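Local coordinates for oligopeptide-binding protein oppA (Lactococcus lactis, PDB 3DRF) that captures oligopeptides in a large cavity between two lobes that close like a Venus fly-trap, as the receptor of the OppABCDF ABC transporter that takes them up, at residues 253-258 / 563-568; 480-485 / 507-512; 498-503 / 523-528. All blocks are in the same frame, centred on the assembly; numbering follows the deposited sequence. Where two conformers were deposited one is given.

Contact 1: 253-258 / 563-568; sequences ITYEVV and NTWSEI
The six-membered ring of the Trp565 indole receives Ile253 obliquely near CE3 and CZ3 and the Tyr255 ring, also at a slant, near CH2. Ile253 brings its terminal methyl: CD1 lies 3.7 Å from Trp565 CE3, and the two side chains cross at about a right angle. The aromatic pair is looser, an oblique contact with Tyr255 CE2 and Trp565 CH2 4.3 Å apart. Ile253 and Tyr255 alternate with Thr254 along strand 252-258, so both present their side chains to the same side, where the short helix 564-567 comes up. Trp565 can span the gap because its CG stands anti to the carbonyl carbon (chi1 -64°), which carries the long indole off the helix toward the strand; the CA atoms of Ile253 and Trp565 are 9.5 Å apart. Phe224 touches both Ile253 and Trp565, and Pro65 also packs on the indole. Polar bonds lie to the side: Tyr255 OH is hydrogen-bonded to Asn276, and Ser566 OG to Glu246 O. No hydrogen bond joins the two segments, so the contact itself, between the helix near the chain end and a five-stranded mixed sheet that includes the N-terminal strand, rests on dispersion and exclusion of water.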
ATOM      1  N   ILE A 253      19.589 -12.454  11.589  1.00  9.55           N
ATOM      2  CA  ILE A 253      19.099 -12.260  10.229  1.00  9.53           C
ATOM      3  C   ILE A 253      19.659 -10.979   9.655  1.00  9.89           C
ATOM      4  O   ILE A 253      19.542  -9.986  10.295  1.00 10.83           O
ATOM      5  CB  ILE A 253      17.527 -12.153  10.169  1.00  9.04           C
ATOM      6  CG1 ILE A 253      16.852 -13.376  10.775  1.00  9.49           C
ATOM      7  CG2 ILE A 253      17.060 -11.917   8.669  1.00 10.44           C
ATOM      8  CD1 ILE A 253      15.331 -13.191  11.135  1.00 12.25           C
ATOM      9  N   THR A 254      20.234 -11.006   8.464  1.00  9.95           N
ATOM     10  CA  THR A 254      20.602  -9.778   7.776  1.00 11.00           C
ATOM     11  C   THR A 254      19.527  -9.571   6.687  1.00 10.86           C
ATOM     12  O   THR A 254      19.054 -10.507   6.053  1.00 12.18           O
ATOM     13  CB  THR A 254      22.023  -9.861   7.207  1.00 12.12           C
ATOM     14  OG1 THR A 254      22.079 -10.923   6.243  1.00 16.54           O
ATOM     15  CG2 THR A 254      22.983 -10.108   8.353  1.00 13.16           C
ATOM     16  N   TYR A 255      19.111  -8.340   6.517  1.00  9.68           N
ATOM     17  CA  TYR A 255      18.059  -8.025   5.539  1.00  9.01           C
ATOM     18  C   TYR A 255      18.555  -6.832   4.728  1.00  9.71           C
ATOM     19  O   TYR A 255      18.806  -5.810   5.292  1.00 10.29           O
ATOM     20  CB  TYR A 255      16.723  -7.727   6.252  1.00  8.88           C
ATOM     21  CG  TYR A 255      15.451  -8.184   5.523  1.00  9.23           C
ATOM     22  CD1 TYR A 255      15.304  -8.060   4.169  1.00  8.27           C
ATOM     23  CD2 TYR A 255      14.425  -8.729   6.208  1.00  8.73           C
ATOM     24  CE1 TYR A 255      14.147  -8.459   3.534  1.00  8.04           C
ATOM     25  CE2 TYR A 255      13.270  -9.140   5.576  1.00  8.55           C
ATOM     26  CZ  TYR A 255      13.155  -9.006   4.238  1.00  8.85           C
ATOM     27  OH  TYR A 255      12.035  -9.452   3.603  1.00  9.83           O
ATOM     28  N   GLU A 256      18.735  -7.024   3.420  1.00  9.68           N
ATOM     29  CA  GLU A 256      19.405  -6.066   2.547  1.00 10.42           C
ATOM     30  C   GLU A 256      18.555  -5.726   1.340  1.00  9.75           C
ATOM     31  O   GLU A 256      17.877  -6.590   0.859  1.00 11.39           O
ATOM     32  CB  GLU A 256      20.790  -6.625   2.053  1.00 11.56           C
ATOM     33  CG  GLU A 256      21.758  -7.043   3.152  1.00 14.16           C
ATOM     34  CD  GLU A 256      23.125  -7.409   2.604  1.00 16.40           C
ATOM     35  OE1 GLU A 256      23.330  -7.632   1.425  1.00 16.70           O
ATOM     36  OE2 GLU A 256      23.987  -7.452   3.449  1.00 20.85           O
ATOM     37  N   VAL A 257      18.735  -4.629   0.689  0.50  9.64           N
ATOM     38  CA  VAL A 257      18.160  -4.450  -0.645  0.50  9.38           C
ATOM     39  C   VAL A 257      19.127  -5.034  -1.676  0.50  9.45           C
ATOM     40  O   VAL A 257      20.334  -5.131  -1.435  0.50  9.19           O
ATOM     41  CB  VAL A 257      17.766  -2.980  -0.992  0.50  9.50           C
ATOM     42  CG1 VAL A 257      16.570  -2.524  -0.139  0.50  9.10           C
ATOM     43  CG2 VAL A 257      18.953  -2.037  -0.865  0.50 10.24           C
ATOM     44  N   VAL A 258      18.574  -5.526  -2.761  1.00  9.57           N
ATOM     45  CA  VAL A 258      19.301  -6.002  -3.933  1.00  9.67           C
ATOM     46  C   VAL A 258      18.625  -5.547  -5.223  1.00  9.88           C
ATOM     47  O   VAL A 258      17.399  -5.503  -5.310  1.00  9.71           O
ATOM     48  CB  VAL A 258      19.419  -7.537  -3.939  1.00  9.98           C
ATOM     49  CG1 VAL A 258      18.041  -8.174  -4.049  1.00  9.73           C
ATOM     50  CG2 VAL A 258      20.317  -7.996  -5.077  1.00  9.93           C
ATOM     51  N   ASN A 563       3.942 -16.881  13.265  1.00 12.12           N
ATOM     52  CA  ASN A 563       5.222 -17.039  13.973  1.00 12.48           C
ATOM     53  C   ASN A 563       6.369 -17.429  13.087  1.00 12.29           C
ATOM     54  O   ASN A 563       7.304 -18.029  13.529  1.00 12.17           O
ATOM     55  CB  ASN A 563       5.067 -18.090  15.039  1.00 12.99           C
ATOM     56  CG  ASN A 563       4.548 -17.540  16.285  1.00 14.74           C
ATOM     57  OD1 ASN A 563       5.163 -16.707  16.894  1.00 18.41           O
ATOM     58  ND2 ASN A 563       3.403 -17.995  16.672  1.00 17.52           N
ATOM     59  N   THR A 564       6.270 -17.081  11.830  1.00 12.36           N
ATOM     60  CA  THR A 564       7.307 -17.436  10.869  1.00 12.86           C
ATOM     61  C   THR A 564       8.728 -17.066  11.350  1.00 12.28           C
ATOM     62  O   THR A 564       9.602 -17.841  11.230  1.00 12.02           O
ATOM     63  CB  THR A 564       7.025 -16.823   9.520  1.00 13.35           C
ATOM     64  OG1 THR A 564       5.744 -17.296   9.082  1.00 15.50           O
ATOM     65  CG2 THR A 564       8.047 -17.311   8.484  1.00 14.92           C
ATOM     66  N   TRP A 565       8.941 -15.846  11.818  1.00 11.52           N
ATOM     67  CA  TRP A 565      10.310 -15.429  12.192  1.00 11.32           C
ATOM     68  C   TRP A 565      10.877 -16.199  13.387  1.00 11.46           C
ATOM     69  O   TRP A 565      12.027 -16.303  13.527  1.00 12.21           O
ATOM     70  CB  TRP A 565      10.377 -13.904  12.445  1.00 11.35           C
ATOM     71  CG  TRP A 565      10.075 -13.153  11.157  1.00 10.92           C
ATOM     72  CD1 TRP A 565       8.971 -12.379  10.885  1.00 11.85           C
ATOM     73  CD2 TRP A 565      10.837 -13.179   9.963  1.00 10.21           C
ATOM     74  NE1 TRP A 565       9.043 -11.902   9.638  1.00 12.88           N
ATOM     75  CE2 TRP A 565      10.156 -12.391   9.017  1.00 12.03           C
ATOM     76  CE3 TRP A 565      12.057 -13.765   9.593  1.00 11.35           C
ATOM     77  CZ2 TRP A 565      10.651 -12.191   7.746  1.00 12.98           C
ATOM     78  CZ3 TRP A 565      12.540 -13.551   8.335  1.00 11.75           C
ATOM     79  CH2 TRP A 565      11.854 -12.760   7.436  1.00 12.42           C
ATOM     80  N   SER A 566      10.031 -16.731  14.235  1.00 12.26           N
ATOM     81  CA  SER A 566      10.468 -17.618  15.320  1.00 12.76           C
ATOM     82  C   SER A 566      10.629 -19.074  14.904  1.00 13.76           C
ATOM     83  O   SER A 566      11.314 -19.825  15.581  1.00 14.29           O
ATOM     84  CB  SER A 566       9.492 -17.544  16.484  1.00 13.08           C
ATOM     85  OG  SER A 566       9.524 -16.264  17.063  1.00 13.99           O
ATOM     86  N   GLU A 567       9.984 -19.463  13.822  1.00 14.85           N
ATOM     87  CA  GLU A 567      10.024 -20.836  13.320  1.00 16.09           C
ATOM     88  C   GLU A 567      11.123 -21.115  12.313  1.00 15.91           C
ATOM     89  O   GLU A 567      11.526 -22.230  12.188  1.00 17.09           O
ATOM     90  CB  GLU A 567       8.668 -21.240  12.724  1.00 16.81           C
ATOM     91  CG  GLU A 567       7.601 -21.397  13.765  1.00 19.74           C
ATOM     92  CD  GLU A 567       6.202 -21.419  13.186  1.00 22.85           C
ATOM     93  OE1 GLU A 567       6.077 -21.100  11.985  1.00 25.58           O
ATOM     94  OE2 GLU A 567       5.256 -21.679  13.973  1.00 25.24           O
ATOM     95  N   ILE A 568      11.590 -20.116  11.594  1.00 15.03           N
ATOM     96  CA  ILE A 568      12.581 -20.351  10.578  1.00 15.73           C
ATOM     97  C   ILE A 568      13.908 -20.757  11.241  1.00 16.07           C
ATOM     98  O   ILE A 568      14.336 -20.226  12.240  1.00 15.65           O
ATOM     99  CB  ILE A 568      12.804 -19.129   9.687  1.00 15.99           C
ATOM    100  CG1 ILE A 568      11.621 -18.837   8.775  1.00 17.14           C
ATOM    101  CG2 ILE A 568      14.073 -19.314   8.848  1.00 17.46           C
ATOM    102  CD1 ILE A 568      11.721 -17.472   8.117  1.00 18.71           C
TER

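Contact 2: 480-485 / 507-512; sequences SQQDLF and DIDSAK
Ser480 and Asp509 meet through one short hydrogen bond, Ser480 OG giving its proton to Asp509 OD2 at 2.7 Å. The serine hydroxyl is anti to its own nitrogen (chi1 -175°), an orientation that turns it toward the carboxylate, and it uses the syn lone pair of the oxygen. Gln482 arrives from the opposite direction, and its chain folds at chi2 (-85°): CG rests 3.4 Å from Asp509 OD2, while its NE2, 4.0 Å from that same OD2 of Asp509, hydrogen-bonds to Asn506. Ile508 adds an apolar methyl, CG2, 4.4 Å from Ser480 OG. The aspartate suits this buried place because its two oxygens serve several partners, OD2 also accepting from Tyr189 and OD1 forming a salt bridge with Arg519. With an alanine here, Arg519 would probably lose its charge partner, and the hydroxyls of Ser480 and Tyr189 the acceptor they share. Just beyond, Ser510 OG and N both bond Asp507 O, from the same face of its plane. A buried negative charge thus gathers hydroxyl and guanidinium donors, linking segment 507-512 to the start of helix 482-485, whose Asp483 and Leu484 pack on the bound peptide.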
ATOM      1  N   SER A 480     -12.151  -2.863   1.680  1.00  5.58           N
ATOM      2  CA  SER A 480     -12.535  -1.443   1.562  1.00  5.78           C
ATOM      3  C   SER A 480     -11.341  -0.592   1.087  1.00  6.00           C
ATOM      4  O   SER A 480     -10.249  -0.743   1.545  1.00  6.14           O
ATOM      5  CB  SER A 480     -13.049  -0.935   2.918  1.00  5.97           C
ATOM      6  OG  SER A 480     -13.504   0.410   2.706  1.00  6.45           O
ATOM      7  N   GLN A 481     -11.636   0.284   0.152  1.00  5.66           N
ATOM      8  CA  GLN A 481     -10.629   1.183  -0.429  1.00  5.93           C
ATOM      9  C   GLN A 481     -10.795   2.649  -0.018  1.00  5.67           C
ATOM     10  O   GLN A 481     -10.292   3.507  -0.649  1.00  5.90           O
ATOM     11  CB  GLN A 481     -10.546   1.023  -1.958  1.00  6.42           C
ATOM     12  CG  GLN A 481     -10.177  -0.471  -2.286  1.00  6.47           C
ATOM     13  CD  GLN A 481      -9.890  -0.670  -3.769  1.00  6.69           C
ATOM     14  OE1 GLN A 481     -10.353   0.070  -4.629  1.00  6.77           O
ATOM     15  NE2 GLN A 481      -9.137  -1.692  -4.058  1.00  7.77           N
ATOM     16  N   GLN A 482     -11.466   2.889   1.106  1.00  5.49           N
ATOM     17  CA  GLN A 482     -11.487   4.237   1.723  1.00  5.75           C
ATOM     18  C   GLN A 482     -10.103   4.807   1.865  1.00  5.37           C
ATOM     19  O   GLN A 482      -9.944   5.963   1.662  1.00  5.81           O
ATOM     20  CB  GLN A 482     -12.124   4.196   3.146  1.00  6.51           C
ATOM     21  CG  GLN A 482     -13.668   3.846   3.140  1.00  8.37           C
ATOM     22  CD  GLN A 482     -14.537   5.093   2.910  1.00  8.37           C
ATOM     23  OE1 GLN A 482     -14.081   6.097   2.520  1.00  9.66           O
ATOM     24  NE2 GLN A 482     -15.821   4.957   3.129  1.00  8.54           N
ATOM     25  N   ASP A 483      -9.116   3.974   2.218  1.00  5.76           N
ATOM     26  CA  ASP A 483      -7.789   4.524   2.547  1.00  6.24           C
ATOM     27  C   ASP A 483      -6.937   4.769   1.272  1.00  6.04           C
ATOM     28  O   ASP A 483      -5.904   5.314   1.352  1.00  7.72           O
ATOM     29  CB  ASP A 483      -7.101   3.615   3.589  1.00  6.79           C
ATOM     30  CG  ASP A 483      -7.790   3.673   4.985  1.00  7.55           C
ATOM     31  OD1 ASP A 483      -8.651   4.455   5.187  1.00  7.51           O
ATOM     32  OD2 ASP A 483      -7.333   2.895   5.790  1.00  9.92           O
ATOM     33  N   LEU A 484      -7.446   4.397   0.121  1.00  5.59           N
ATOM     34  CA  LEU A 484      -6.865   4.774  -1.189  1.00  6.15           C
ATOM     35  C   LEU A 484      -7.547   5.987  -1.842  1.00  6.17           C
ATOM     36  O   LEU A 484      -6.899   6.747  -2.507  1.00  6.40           O
ATOM     37  CB  LEU A 484      -6.984   3.592  -2.147  1.00  6.50           C
ATOM     38  CG  LEU A 484      -6.258   2.280  -1.783  1.00  8.09           C
ATOM     39  CD1 LEU A 484      -6.368   1.316  -2.953  1.00 10.08           C
ATOM     40  CD2 LEU A 484      -4.752   2.485  -1.445  1.00 10.47           C
ATOM     41  N   PHE A 485      -8.858   6.111  -1.681  1.00  5.14           N
ATOM     42  CA  PHE A 485      -9.640   7.045  -2.521  1.00  5.16           C
ATOM     43  C   PHE A 485     -10.552   8.036  -1.777  1.00  5.15           C
ATOM     44  O   PHE A 485     -11.101   8.885  -2.382  1.00  6.06           O
ATOM     45  CB  PHE A 485     -10.479   6.257  -3.511  1.00  5.43           C
ATOM     46  CG  PHE A 485      -9.637   5.469  -4.500  1.00  5.50           C
ATOM     47  CD1 PHE A 485      -8.749   6.098  -5.364  1.00  6.19           C
ATOM     48  CD2 PHE A 485      -9.745   4.112  -4.514  1.00  6.03           C
ATOM     49  CE1 PHE A 485      -7.971   5.364  -6.224  1.00  6.46           C
ATOM     50  CE2 PHE A 485      -8.953   3.315  -5.400  1.00  7.19           C
ATOM     51  CZ  PHE A 485      -8.074   3.944  -6.241  1.00  6.83           C
ATOM     52  N   ASP A 507     -21.113   3.482   1.206  1.00  6.02           N
ATOM     53  CA  ASP A 507     -22.145   2.399   1.191  1.00  5.87           C
ATOM     54  C   ASP A 507     -21.522   1.028   1.535  1.00  6.25           C
ATOM     55  O   ASP A 507     -22.110   0.265   2.248  1.00  6.42           O
ATOM     56  CB  ASP A 507     -22.895   2.419  -0.153  1.00  6.34           C
ATOM     57  CG  ASP A 507     -24.228   1.713  -0.084  1.00  7.94           C
ATOM     58  OD1 ASP A 507     -24.908   1.848   0.918  1.00  8.94           O
ATOM     59  OD2 ASP A 507     -24.588   1.098  -1.035  1.00 10.91           O
ATOM     60  N   ILE A 508     -20.328   0.762   1.003  1.00  5.95           N
ATOM     61  CA  ILE A 508     -19.590  -0.485   1.264  1.00  6.17           C
ATOM     62  C   ILE A 508     -19.366  -0.727   2.767  1.00  5.75           C
ATOM     63  O   ILE A 508     -19.382  -1.831   3.236  1.00  5.69           O
ATOM     64  CB  ILE A 508     -18.276  -0.463   0.454  1.00  5.81           C
ATOM     65  CG1 ILE A 508     -18.584  -0.800  -1.028  1.00  6.33           C
ATOM     66  CG2 ILE A 508     -17.216  -1.412   1.079  1.00  6.56           C
ATOM     67  CD1 ILE A 508     -17.417  -0.399  -2.016  1.00  6.81           C
ATOM     68  N   ASP A 509     -19.167   0.369   3.476  1.00  5.61           N
ATOM     69  CA  ASP A 509     -18.835   0.279   4.919  1.00  5.41           C
ATOM     70  C   ASP A 509     -19.982   0.725   5.817  1.00  5.52           C
ATOM     71  O   ASP A 509     -19.822   0.849   6.968  1.00  7.20           O
ATOM     72  CB  ASP A 509     -17.521   1.081   5.261  1.00  5.38           C
ATOM     73  CG  ASP A 509     -16.275   0.487   4.638  1.00  5.57           C
ATOM     74  OD1 ASP A 509     -16.272  -0.675   4.337  1.00  6.68           O
ATOM     75  OD2 ASP A 509     -15.370   1.243   4.436  1.00  5.99           O
ATOM     76  N   SER A 510     -21.158   0.926   5.250  1.00  6.16           N
ATOM     77  CA  SER A 510     -22.329   1.351   6.000  1.00  6.65           C
ATOM     78  C   SER A 510     -22.931   0.209   6.872  1.00  6.92           C
ATOM     79  O   SER A 510     -22.625  -0.934   6.715  1.00  7.06           O
ATOM     80  CB  SER A 510     -23.411   1.870   5.018  1.00  7.22           C
ATOM     81  OG  SER A 510     -24.059   0.832   4.325  1.00  7.50           O
ATOM     82  N   ALA A 511     -23.821   0.653   7.767  1.00  7.37           N
ATOM     83  CA  ALA A 511     -24.597  -0.276   8.617  1.00  7.09           C
ATOM     84  C   ALA A 511     -25.418  -1.254   7.762  1.00  6.77           C
ATOM     85  O   ALA A 511     -25.520  -2.356   8.110  1.00  6.73           O
ATOM     86  CB  ALA A 511     -25.527   0.536   9.600  1.00  7.69           C
ATOM     87  N   LYS A 512     -25.882  -0.794   6.585  1.00  6.66           N
ATOM     88  CA  LYS A 512     -26.614  -1.711   5.684  1.00  7.17           C
ATOM     89  C   LYS A 512     -25.715  -2.845   5.174  1.00  6.69           C
ATOM     90  O   LYS A 512     -26.162  -3.907   4.956  1.00  6.78           O
ATOM     91  CB  LYS A 512     -27.209  -0.930   4.491  1.00  7.36           C
ATOM     92  CG  LYS A 512     -28.362   0.013   4.919  1.00  9.52           C
ATOM     93  CD  LYS A 512     -28.862   0.910   3.707  1.00 11.51           C
ATOM     94  CE  LYS A 512     -29.797   2.003   4.193  1.00 14.80           C
ATOM     95  NZ  LYS A 512     -30.449   2.734   3.076  1.00 17.60           N
TER

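Contact 3: 498-503 / 523-528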
ATOM      1  N   ASP A 498     -15.611  13.037  -5.974  1.00  6.39           N
ATOM      2  CA  ASP A 498     -16.787  12.751  -6.768  1.00  6.18           C
ATOM      3  C   ASP A 498     -17.886  12.187  -5.865  1.00  6.15           C
ATOM      4  O   ASP A 498     -17.673  11.287  -5.148  1.00  6.55           O
ATOM      5  CB  ASP A 498     -16.379  11.731  -7.880  1.00  6.50           C
ATOM      6  CG  ASP A 498     -17.544  11.385  -8.816  1.00  6.16           C
ATOM      7  OD1 ASP A 498     -17.618  11.968  -9.898  1.00  7.02           O
ATOM      8  OD2 ASP A 498     -18.336  10.533  -8.469  1.00  7.19           O
ATOM      9  N   SER A 499     -19.055  12.791  -5.920  1.00  6.56           N
ATOM     10  CA  SER A 499     -20.133  12.389  -4.976  1.00  7.02           C
ATOM     11  C   SER A 499     -20.573  10.938  -5.168  1.00  6.66           C
ATOM     12  O   SER A 499     -20.751  10.266  -4.224  1.00  7.02           O
ATOM     13  CB  SER A 499     -21.366  13.294  -5.066  1.00  7.62           C
ATOM     14  OG  SER A 499     -21.006  14.605  -4.635  1.00 10.56           O
ATOM     15  N   GLU A 500     -20.644  10.470  -6.402  0.50  6.25           N
ATOM     16  CA  GLU A 500     -21.033   9.078  -6.661  0.50  6.10           C
ATOM     17  C   GLU A 500     -20.025   8.110  -6.040  0.50  6.43           C
ATOM     18  O   GLU A 500     -20.402   7.137  -5.384  0.50  6.04           O
ATOM     19  CB  GLU A 500     -21.165   8.815  -8.168  0.50  6.48           C
ATOM     20  CG  GLU A 500     -21.494   7.378  -8.545  0.50  7.06           C
ATOM     21  CD  GLU A 500     -21.746   7.213 -10.028  0.50  7.00           C
ATOM     22  OE1 GLU A 500     -22.838   7.602 -10.504  0.50 10.72           O
ATOM     23  OE2 GLU A 500     -20.835   6.709 -10.709  0.50  7.68           O
ATOM     24  N   ILE A 501     -18.749   8.359  -6.280  1.00  6.04           N
ATOM     25  CA  ILE A 501     -17.661   7.508  -5.702  1.00  6.23           C
ATOM     26  C   ILE A 501     -17.638   7.535  -4.178  1.00  6.20           C
ATOM     27  O   ILE A 501     -17.554   6.526  -3.569  1.00  5.80           O
ATOM     28  CB  ILE A 501     -16.275   7.778  -6.332  1.00  5.97           C
ATOM     29  CG1 ILE A 501     -16.315   7.580  -7.888  1.00  6.72           C
ATOM     30  CG2 ILE A 501     -15.213   6.884  -5.639  1.00  6.35           C
ATOM     31  CD1 ILE A 501     -16.813   6.181  -8.341  1.00  6.80           C
ATOM     32  N   THR A 502     -17.717   8.724  -3.609  1.00  5.87           N
ATOM     33  CA  THR A 502     -17.760   8.920  -2.154  1.00  6.12           C
ATOM     34  C   THR A 502     -18.962   8.156  -1.543  1.00  5.92           C
ATOM     35  O   THR A 502     -18.797   7.427  -0.624  1.00  5.54           O
ATOM     36  CB  THR A 502     -17.862  10.417  -1.811  1.00  6.24           C
ATOM     37  OG1 THR A 502     -16.576  11.000  -2.073  1.00  6.08           O
ATOM     38  CG2 THR A 502     -18.248  10.621  -0.328  1.00  6.98           C
ATOM     39  N   LYS A 503     -20.168   8.267  -2.157  0.50  6.06           N
ATOM     40  CA  LYS A 503     -21.306   7.495  -1.665  0.50  6.80           C
ATOM     41  C   LYS A 503     -21.100   5.986  -1.843  0.50  6.11           C
ATOM     42  O   LYS A 503     -21.506   5.201  -0.991  0.50  6.24           O
ATOM     43  CB  LYS A 503     -22.588   7.953  -2.339  0.50  7.41           C
ATOM     44  CG  LYS A 503     -23.029   9.346  -1.913  0.50  9.90           C
ATOM     45  CD  LYS A 503     -24.443   9.605  -2.387  0.50 12.89           C
ATOM     46  CE  LYS A 503     -24.899  11.014  -2.098  0.50 14.16           C
ATOM     47  NZ  LYS A 503     -24.607  11.919  -3.244  0.50 12.63           N
ATOM     48  N   PHE A 523     -20.076  -3.380  -3.393  1.00  6.67           N
ATOM     49  CA  PHE A 523     -18.753  -3.596  -4.006  1.00  6.76           C
ATOM     50  C   PHE A 523     -18.850  -3.677  -5.537  1.00  7.08           C
ATOM     51  O   PHE A 523     -18.023  -3.164  -6.193  1.00  7.54           O
ATOM     52  CB  PHE A 523     -18.055  -4.862  -3.440  1.00  6.64           C
ATOM     53  CG  PHE A 523     -17.086  -4.568  -2.296  1.00  7.34           C
ATOM     54  CD1 PHE A 523     -15.917  -3.851  -2.483  1.00  7.56           C
ATOM     55  CD2 PHE A 523     -17.365  -5.022  -1.022  1.00  6.77           C
ATOM     56  CE1 PHE A 523     -15.043  -3.590  -1.447  1.00  8.62           C
ATOM     57  CE2 PHE A 523     -16.470  -4.791   0.039  1.00  7.41           C
ATOM     58  CZ  PHE A 523     -15.323  -4.057  -0.184  1.00  7.10           C
ATOM     59  N   VAL A 524     -19.873  -4.337  -6.056  1.00  6.75           N
ATOM     60  CA  VAL A 524     -20.031  -4.430  -7.527  1.00  7.39           C
ATOM     61  C   VAL A 524     -20.274  -3.014  -8.113  1.00  7.40           C
ATOM     62  O   VAL A 524     -19.711  -2.664  -9.091  1.00  7.27           O
ATOM     63  CB  VAL A 524     -21.189  -5.401  -7.907  1.00  8.43           C
ATOM     64  CG1 VAL A 524     -21.575  -5.225  -9.392  1.00  9.24           C
ATOM     65  CG2 VAL A 524     -20.773  -6.840  -7.647  1.00 10.53           C
ATOM     66  N   LYS A 525     -21.169  -2.277  -7.496  1.00  7.35           N
ATOM     67  CA  LYS A 525     -21.502  -0.902  -7.967  1.00  6.98           C
ATOM     68  C   LYS A 525     -20.268  -0.002  -7.981  1.00  7.21           C
ATOM     69  O   LYS A 525     -20.031   0.660  -8.936  1.00  7.67           O
ATOM     70  CB  LYS A 525     -22.666  -0.304  -7.168  1.00  7.45           C
ATOM     71  CG  LYS A 525     -23.054   1.099  -7.698  1.00  7.60           C
ATOM     72  CD  LYS A 525     -24.220   1.689  -6.901  1.00  9.71           C
ATOM     73  CE  LYS A 525     -24.820   2.938  -7.545  1.00 11.15           C
ATOM     74  NZ  LYS A 525     -23.824   4.071  -7.600  1.00 11.52           N
ATOM     75  N   TYR A 526     -19.500  -0.048  -6.905  1.00  6.40           N
ATOM     76  CA  TYR A 526     -18.226   0.659  -6.815  1.00  6.16           C
ATOM     77  C   TYR A 526     -17.256   0.292  -7.952  1.00  6.10           C
ATOM     78  O   TYR A 526     -16.674   1.137  -8.555  1.00  6.48           O
ATOM     79  CB  TYR A 526     -17.588   0.298  -5.470  1.00  6.13           C
ATOM     80  CG  TYR A 526     -16.147   0.775  -5.318  1.00  5.91           C
ATOM     81  CD1 TYR A 526     -15.820   2.138  -5.301  1.00  5.90           C
ATOM     82  CD2 TYR A 526     -15.110  -0.146  -5.189  1.00  6.59           C
ATOM     83  CE1 TYR A 526     -14.468   2.538  -5.148  1.00  6.60           C
ATOM     84  CE2 TYR A 526     -13.799   0.252  -5.048  1.00  6.71           C
ATOM     85  CZ  TYR A 526     -13.490   1.592  -5.058  1.00  6.13           C
ATOM     86  OH  TYR A 526     -12.164   2.029  -4.922  1.00  7.36           O
ATOM     87  N   GLN A 527     -17.100  -0.998  -8.190  1.00  6.40           N
ATOM     88  CA  GLN A 527     -16.214  -1.453  -9.270  1.00  6.77           C
ATOM     89  C   GLN A 527     -16.679  -0.956 -10.669  1.00  7.08           C
ATOM     90  O   GLN A 527     -15.916  -0.492 -11.441  1.00  7.41           O
ATOM     91  CB  GLN A 527     -16.097  -2.989  -9.266  1.00  6.79           C
ATOM     92  CG  GLN A 527     -15.300  -3.573  -8.026  1.00  7.13           C
ATOM     93  CD  GLN A 527     -15.465  -5.102  -7.906  1.00  8.74           C
ATOM     94  OE1 GLN A 527     -14.865  -5.846  -8.620  1.00 10.07           O
ATOM     95  NE2 GLN A 527     -16.237  -5.513  -6.990  1.00 10.50           N
ATOM     96  N   GLU A 528     -17.972  -1.057 -10.928  1.00  6.89           N
ATOM     97  CA  GLU A 528     -18.543  -0.580 -12.181  1.00  7.35           C
ATOM     98  C   GLU A 528     -18.403   0.933 -12.279  1.00  7.26           C
ATOM     99  O   GLU A 528     -18.029   1.422 -13.291  1.00  7.43           O
ATOM    100  CB  GLU A 528     -20.053  -0.904 -12.220  1.00  7.76           C
ATOM    101  CG  GLU A 528     -20.439  -2.418 -12.391  1.00  9.64           C
ATOM    102  CD  GLU A 528     -21.921  -2.663 -12.147  1.00 11.70           C
ATOM    103  OE1 GLU A 528     -22.606  -1.861 -11.525  1.00 13.03           O
ATOM    104  OE2 GLU A 528     -22.333  -3.696 -12.610  1.00 15.53           O
TER
HETATM  105  O   HOH W   1     -23.296   6.289  -5.473  1.00 13.77           O
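Ile501 on Tyr526 forms the buried part of a helix-helix contact within a helical hairpin: helices 499-508 and 516-533 follow each other in the chain, run roughly antiparallel, and precede strand 536-549 of the large mixed sheet. The packing is light, since Ile501 CG2 comes to the edge of the tyrosine ring, near its plane, 4.4 Å from Tyr526 CE1. A branched isoleucine fits beside the flat ring, and it is also packed against Phe496 and Met530. Tyrosine suits the partner position because its ring lies among apolar side chains such as Leu505 and Ile508 while its hydroxyl finds Gln481. The start of helix 499-508 is secured by Asp498 as N-cap: OD2, through its anti lone pair, accepts from Ile501 N at 3.1 Å along a nearly straight bond (165°). On the other helix Gln527 NE2 sits above the carbonyl plane of Phe523 O, 3.1 Å away, on the face opposite Gln527 N, and also bonds Phe368 O. Toward solvent the contact turns polar. Lys525 extends with CG anti to its nitrogen and bends only at chi4 (-64°), which brings the ammonium to Asp504 and Asp529, its salt-bridge partners; Glu500, in one of its two conformers, approaches Lys525 NZ with CG at 4.2 Å. One water bridges the helices, accepting from Lys525 NZ at 3.1 Å and donating to Glu500 O at 3.0 Å.

Overall arrangement
Contacts 2 and 3 are neighbours, their centres about 9 Å apart, and share helix 499-508: contact 3 uses its first turn and contact 2 its last. Along the chain their segments alternate, and Ile508 of contact 2 packs on Phe523 and Tyr526 of contact 3. Contact 1 lies across the centre of the chain, with centres about 34 Å from contact 2 and 40 Å from contact 3, and its two segments enclose both others in sequence. Contacts 1 and 2 are buried, yet the first is wholly apolar and the second is built round a charged carboxylate. Contact 3 is only partly buried, grading from an apolar inner side to a water-bridged rim.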